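Local structure of Low molecular weight protein-tyrosine-phosphatase PtpA (3ROF) at residues Ala10-Gly15 and Asp85-Met90; Met22-Met27 and Ile39-Arg44. The protein catalyses the hydrolysis of phosphotyrosine in proteins and probably acts as a secreted effector that counters host defences during infection. One frame throughout, in Å; residues are numbered along the deposited sequence.

Contact 1 of 2, residues Ala10-Gly15 and Asp85-Met90; sequences AFVCLG and DYIVAM. With PO4 (phosphate ion), chain C.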
loop_
_atom_site.group_PDB
_atom_site.type_symbol
_atom_site.label_atom_id
_atom_site.label_comp_id
_atom_site.label_asym_id
_atom_site.label_seq_id
_atom_site.Cartn_x
_atom_site.Cartn_y
_atom_site.Cartn_z
ATOM N N ALA A 10 5.558 -2.164 0.584
ATOM C CA ALA A 10 4.597 -1.690 1.595
ATOM C C ALA A 10 3.784 -0.573 1.042
ATOM O O ALA A 10 4.335 0.408 0.558
ATOM C CB ALA A 10 5.302 -1.199 2.847
ATOM N N PHE A 11 2.471 -0.687 1.162
ATOM C CA PHE A 11 1.574 0.445 0.943
ATOM C C PHE A 11 1.460 1.203 2.251
ATOM O O PHE A 11 1.319 0.600 3.321
ATOM C CB PHE A 11 0.209 -0.061 0.466
ATOM C CG PHE A 11 0.267 -0.734 -0.862
ATOM C CD1 PHE A 11 0.351 0.029 -2.028
ATOM C CD2 PHE A 11 0.283 -2.116 -0.960
ATOM C CE1 PHE A 11 0.416 -0.599 -3.265
ATOM C CE2 PHE A 11 0.317 -2.729 -2.189
ATOM C CZ PHE A 11 0.401 -1.991 -3.340
ATOM N N VAL A 12 1.423 2.536 2.161
ATOM C CA VAL A 12 1.417 3.369 3.378
ATOM C C VAL A 12 0.404 4.477 3.237
ATOM O O VAL A 12 0.365 5.210 2.234
ATOM C CB VAL A 12 2.796 3.993 3.670
ATOM C CG1 VAL A 12 2.758 4.791 4.947
ATOM C CG2 VAL A 12 3.867 2.907 3.768
ATOM N N CYS A 13 -0.464 4.586 4.239
ATOM C CA CYS A 13 -1.462 5.638 4.324
ATOM C C CYS A 13 -1.365 6.258 5.715
ATOM O O CYS A 13 -0.320 6.173 6.334
ATOM C CB CYS A 13 -2.882 5.115 3.957
ATOM S SG CYS A 13 -3.492 3.787 5.024
ATOM N N LEU A 14 -2.427 6.929 6.179
ATOM C CA LEU A 14 -2.378 7.560 7.504
ATOM C C LEU A 14 -2.766 6.568 8.587
ATOM O O LEU A 14 -2.021 6.319 9.545
ATOM C CB LEU A 14 -3.294 8.782 7.528
ATOM C CG LEU A 14 -3.372 9.467 8.900
ATOM C CD1 LEU A 14 -2.030 9.980 9.357
ATOM C CD2 LEU A 14 -4.393 10.577 8.889
ATOM N N GLY A 15 -3.959 5.993 8.447
ATOM C CA GLY A 15 -4.506 5.149 9.486
ATOM C C GLY A 15 -4.198 3.663 9.389
ATOM O O GLY A 15 -4.387 2.917 10.354
ATOM N N ASP A 85 11.783 -2.582 0.338
ATOM C CA ASP A 85 12.370 -2.343 -0.975
ATOM C C ASP A 85 11.593 -1.285 -1.769
ATOM O O ASP A 85 12.200 -0.449 -2.470
ATOM C CB ASP A 85 12.443 -3.627 -1.783
ATOM C CG ASP A 85 13.316 -4.654 -1.110
ATOM O OD1 ASP A 85 14.512 -4.379 -0.961
ATOM O OD2 ASP A 85 12.812 -5.688 -0.642
ATOM N N TYR A 86 10.261 -1.343 -1.671
ATOM C CA TYR A 86 9.383 -0.404 -2.351
ATOM C C TYR A 86 8.360 0.076 -1.356
ATOM O O TYR A 86 7.784 -0.747 -0.646
ATOM C CB TYR A 86 8.671 -1.058 -3.531
ATOM C CG TYR A 86 9.658 -1.617 -4.530
ATOM C CD1 TYR A 86 10.168 -0.828 -5.561
ATOM C CD2 TYR A 86 10.133 -2.922 -4.400
ATOM C CE1 TYR A 86 11.153 -1.329 -6.421
ATOM C CE2 TYR A 86 11.090 -3.420 -5.260
ATOM C CZ TYR A 86 11.569 -2.622 -6.266
ATOM O OH TYR A 86 12.525 -3.130 -7.118
ATOM N N ILE A 87 8.173 1.381 -1.285
ATOM C CA ILE A 87 7.187 2.002 -0.379
ATOM C C ILE A 87 6.249 2.814 -1.267
ATOM O O ILE A 87 6.703 3.696 -2.009
ATOM C CB ILE A 87 7.863 2.898 0.695
ATOM C CG1 ILE A 87 8.897 2.087 1.484
ATOM C CG2 ILE A 87 6.822 3.471 1.609
ATOM C CD1 ILE A 87 9.658 2.892 2.424
ATOM N N VAL A 88 4.956 2.527 -1.191
ATOM C CA VAL A 88 3.992 3.120 -2.083
ATOM C C VAL A 88 2.960 3.859 -1.215
ATOM O O VAL A 88 2.096 3.244 -0.574
ATOM C CB VAL A 88 3.318 2.075 -2.978
ATOM C CG1 VAL A 88 2.289 2.759 -3.903
ATOM C CG2 VAL A 88 4.386 1.324 -3.788
ATOM N N ALA A 89 3.087 5.178 -1.213
ATOM C CA ALA A 89 2.275 6.078 -0.411
ATOM C C ALA A 89 0.993 6.427 -1.150
ATOM O O ALA A 89 0.964 6.443 -2.373
ATOM C CB ALA A 89 3.063 7.351 -0.157
ATOM N N MET A 90 -0.049 6.809 -0.393
ATOM C CA MET A 90 -1.298 7.201 -1.023
ATOM C C MET A 90 -1.385 8.669 -1.410
ATOM O O MET A 90 -1.909 8.974 -2.495
ATOM C CB MET A 90 -2.466 6.798 -0.127
ATOM C CG MET A 90 -2.513 5.295 0.110
ATOM S SD MET A 90 -2.924 4.421 -1.418
ATOM C CE MET A 90 -2.300 2.817 -1.029
HETATM P P PO4 C . -6.513 5.577 5.782
HETATM O O1 PO4 C . -6.632 5.238 4.320
HETATM O O2 PO4 C . -5.424 6.591 6.053
HETATM O O3 PO4 C . -7.884 6.173 6.237
HETATM O O4 PO4 C . -6.353 4.337 6.630
#

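Contact 2 of 2, residues Met22-Met27 and Ile39-Arg44; sequences MAEAIM and IKVHSR. With PO4 (phosphate ion), chain D.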
loop_
_atom_site.group_PDB
_atom_site.type_symbol
_atom_site.label_atom_id
_atom_site.label_comp_id
_atom_site.label_asym_id
_atom_site.label_seq_id
_atom_site.Cartn_x
_atom_site.Cartn_y
_atom_site.Cartn_z
ATOM N N MET A 22 -6.535 -1.908 1.683
ATOM C CA MET A 22 -7.195 -2.276 0.455
ATOM C C MET A 22 -6.168 -2.620 -0.636
ATOM O O MET A 22 -6.279 -3.635 -1.339
ATOM C CB MET A 22 -8.128 -1.154 -0.038
ATOM C CG MET A 22 -9.042 -1.660 -1.093
ATOM S SD MET A 22 -9.961 -0.396 -2.007
ATOM C CE MET A 22 -10.912 0.385 -0.710
ATOM N N ALA A 23 -5.173 -1.742 -0.789
ATOM C CA ALA A 23 -4.137 -1.954 -1.766
ATOM C C ALA A 23 -3.344 -3.244 -1.494
ATOM O O ALA A 23 -3.032 -3.991 -2.405
ATOM C CB ALA A 23 -3.208 -0.752 -1.841
ATOM N N GLU A 24 -2.995 -3.476 -0.209
ATOM C CA GLU A 24 -2.249 -4.665 0.150
ATOM C C GLU A 24 -3.003 -5.903 -0.283
ATOM O O GLU A 24 -2.428 -6.825 -0.870
ATOM C CB GLU A 24 -1.999 -4.701 1.663
ATOM C CG GLU A 24 -1.421 -5.995 2.138
ATOM C CD GLU A 24 -1.271 -6.132 3.637
ATOM O OE1 GLU A 24 -1.543 -5.199 4.404
ATOM O OE2 GLU A 24 -0.907 -7.272 4.056
ATOM N N ALA A 25 -4.294 -5.977 0.068
ATOM C CA ALA A 25 -5.062 -7.179 -0.222
ATOM C C ALA A 25 -5.204 -7.397 -1.737
ATOM O O ALA A 25 -5.094 -8.518 -2.224
ATOM C CB ALA A 25 -6.420 -7.077 0.432
ATOM N N ILE A 26 -5.493 -6.325 -2.470
ATOM C CA ILE A 26 -5.636 -6.438 -3.918
ATOM C C ILE A 26 -4.310 -6.910 -4.538
ATOM O O ILE A 26 -4.278 -7.788 -5.374
ATOM C CB ILE A 26 -6.097 -5.097 -4.537
ATOM C CG1 ILE A 26 -7.510 -4.755 -4.094
ATOM C CG2 ILE A 26 -5.936 -5.126 -6.061
ATOM C CD1 ILE A 26 -7.904 -3.333 -4.362
ATOM N N MET A 27 -3.207 -6.273 -4.138
ATOM C CA MET A 27 -1.890 -6.606 -4.657
ATOM C C MET A 27 -1.523 -8.063 -4.380
ATOM O O MET A 27 -1.054 -8.783 -5.276
ATOM C CB MET A 27 -0.852 -5.666 -4.025
ATOM C CG MET A 27 0.576 -5.842 -4.499
ATOM S SD MET A 27 0.777 -5.120 -6.129
ATOM C CE MET A 27 2.577 -5.064 -6.209
ATOM N N ILE A 39 7.377 -11.457 -4.479
ATOM C CA ILE A 39 7.009 -10.151 -3.932
ATOM C C ILE A 39 6.099 -10.361 -2.721
ATOM O O ILE A 39 5.021 -10.958 -2.839
ATOM C CB ILE A 39 6.313 -9.262 -4.970
ATOM C CG1 ILE A 39 7.237 -8.994 -6.160
ATOM C CG2 ILE A 39 5.884 -7.953 -4.343
ATOM C CD1 ILE A 39 6.549 -8.305 -7.333
ATOM N N LYS A 40 6.544 -9.864 -1.569
ATOM C CA LYS A 40 5.769 -9.917 -0.327
ATOM C C LYS A 40 5.184 -8.548 -0.039
ATOM O O LYS A 40 5.879 -7.547 -0.210
ATOM C CB LYS A 40 6.658 -10.339 0.832
ATOM C CG LYS A 40 5.898 -10.571 2.109
ATOM C CD LYS A 40 6.767 -11.111 3.242
ATOM C CE LYS A 40 5.950 -11.268 4.522
ATOM N NZ LYS A 40 6.779 -11.704 5.686
ATOM N N VAL A 41 3.896 -8.497 0.295
ATOM C CA VAL A 41 3.192 -7.242 0.455
ATOM C C VAL A 41 2.934 -6.954 1.929
ATOM O O VAL A 41 2.653 -7.881 2.721
ATOM C CB VAL A 41 1.875 -7.266 -0.331
ATOM C CG1 VAL A 41 1.326 -5.858 -0.481
ATOM C CG2 VAL A 41 2.050 -7.879 -1.719
ATOM N N HIS A 42 3.024 -5.669 2.269
ATOM C CA HIS A 42 2.832 -5.173 3.630
ATOM C C HIS A 42 2.023 -3.890 3.582
ATOM O O HIS A 42 1.884 -3.274 2.520
ATOM C CB HIS A 42 4.188 -4.824 4.243
ATOM C CG HIS A 42 5.200 -5.910 4.156
ATOM N ND1 HIS A 42 5.543 -6.724 5.218
ATOM C CD2 HIS A 42 6.000 -6.276 3.139
ATOM C CE1 HIS A 42 6.502 -7.555 4.845
ATOM N NE2 HIS A 42 6.807 -7.291 3.594
ATOM N N SER A 43 1.608 -3.403 4.742
ATOM C CA SER A 43 1.059 -2.068 4.830
ATOM C C SER A 43 1.336 -1.458 6.200
ATOM O O SER A 43 1.476 -2.179 7.204
ATOM C CB SER A 43 -0.438 -2.062 4.525
ATOM O OG SER A 43 -1.179 -2.813 5.469
ATOM N N ARG A 44 1.372 -0.120 6.213
ATOM C CA ARG A 44 1.602 0.641 7.417
ATOM C C ARG A 44 0.771 1.908 7.345
ATOM O O ARG A 44 0.420 2.383 6.258
ATOM C CB ARG A 44 3.076 1.041 7.539
ATOM C CG ARG A 44 4.097 -0.062 7.678
ATOM C CD ARG A 44 3.936 -0.798 8.983
ATOM N NE ARG A 44 5.044 -1.725 9.266
ATOM C CZ ARG A 44 5.063 -2.986 8.885
ATOM N NH1 ARG A 44 4.084 -3.489 8.135
ATOM N NH2 ARG A 44 6.110 -3.750 9.203
HETATM P P PO4 D . 4.774 -7.309 8.682
HETATM O O1 PO4 D . 5.124 -8.696 8.200
HETATM O O2 PO4 D . 5.941 -6.750 9.432
HETATM O O3 PO4 D . 4.547 -6.306 7.564
HETATM O O4 PO4 D . 3.597 -7.303 9.627
#

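Contact 1 of 2, residues Ala10-Gly15 and Asp85-Met90
Strands 10-13 and 86-89 run parallel, A10 facing I87, F11 facing V88 and V12 facing A89; their short axes pass 4.6 Å apart, inclined by 31°. The ladder begins with A10 N bonded to Y86 O at 2.9 Å, followed by V88 N to A10 O at 2.8 Å. V12 N then reaches V88 O at 2.9 Å from above the carbonyl plane, 37° out of it, and a weak bond from M90 N to V12 O closes the series. F11 and V88 lie side by side on one face of the sheet. There, F11 CD1 meets V88 CB at 3.7 Å, an oblique approach to the ring, and the methyl CE of M90 also comes up obliquely. Helix 19-33 packs on F11 from this side. On the other face, V12 CG2 meets I87 CG2 at 3.7 Å, and I98 of helix 92-101 touches both residues. At the end of the strand, M90 CG lies against C13 CB, and the bend at the second torsion of M90 turns its sulfur and methyl back toward F11. With chi1 60°, C13 SG sits between its own N and carbonyl carbon, 3.3 Å from phosphate O4. G15 N donates an almost straight 2.9 Å bond to phosphate O2, an oxygen that L14 N also reaches weakly. I17 N, C18 N and R19 NE complete the grip, matching the CX5R phosphate-binding loop of tyrosine phosphatases. The ion therefore probably occupies the site of a substrate phosphoryl group, beside the sulfur of C13, the nucleophile by similarity.

Contact 2 of 2, residues Met22-Met27 and Ile39-Arg44
The carboxylate of E24 is met at OE1, nearly along its C-O axis, by the hydroxyl of S43, with OG donating at 2.6 Å; its other oxygen, OE2, forms a salt bridge with R28. H42 and R44 leave the strand on the side away from the helix, though the end of R44 curls back, and both meet a phosphate at their edges. H42 ND1 donates to phosphate O3 at 2.6 Å near the ring plane, while the ring meets that of F84 at a slant. R44 offers two edge nitrogens, NH1 to O3 at 2.9 Å and NH2 to O2 at 3.0 Å. NH1 also donates to the carbonyl O of S43 at 3.1 Å, approaching 54° out of the carbonyl plane, and NE is paired with D82. The guanidinium is thus fixed in its rotation from several sides.

Toward the helix, the E24 chain is extended, with CG opposite its backbone N (chi1 171°), which carries the acid past V41 to the hydroxyl. On the way, E24 CG touches V41 CG1 at 3.8 Å. In the conformer given, M27 CG, nearly one turn further along the helix, lies 3.7 Å from V41 CG2. S43 OG is also bonded to N16 ND2, so the buried hydroxyl has polar partners in both the helix and the preceding loop.

Helix 22-27 runs almost antiparallel to strand 39-44, at 170°, as the return leg of a beta-alpha-beta crossover requires. Strand 7-13 lies beside 39-45 in the sheet, and helices 57-65 and 132-153 pack on the helix.

How the contacts relate
F11, in the strand of contact 1, carries most of the junction with contact 2, and the A23 side chain also touches M90; the two centres lie about 9 Å apart. F11 N lies 3.0 Å from H42 O, and F11 O lies 3.0 Å from R44 N, both probable hydrogen bonds that join the central strand to the outer one. Its ring extends under the helix, with F11 CE2 3.6 Å from A23 O. The nearest side-chain atoms of S43 and C13 are about 7 Å apart, and the bond of S43 to N16 is consistent with support of the phosphate-binding loop. The two phosphates are separate, and the one at H42 and R44 is remote from C13.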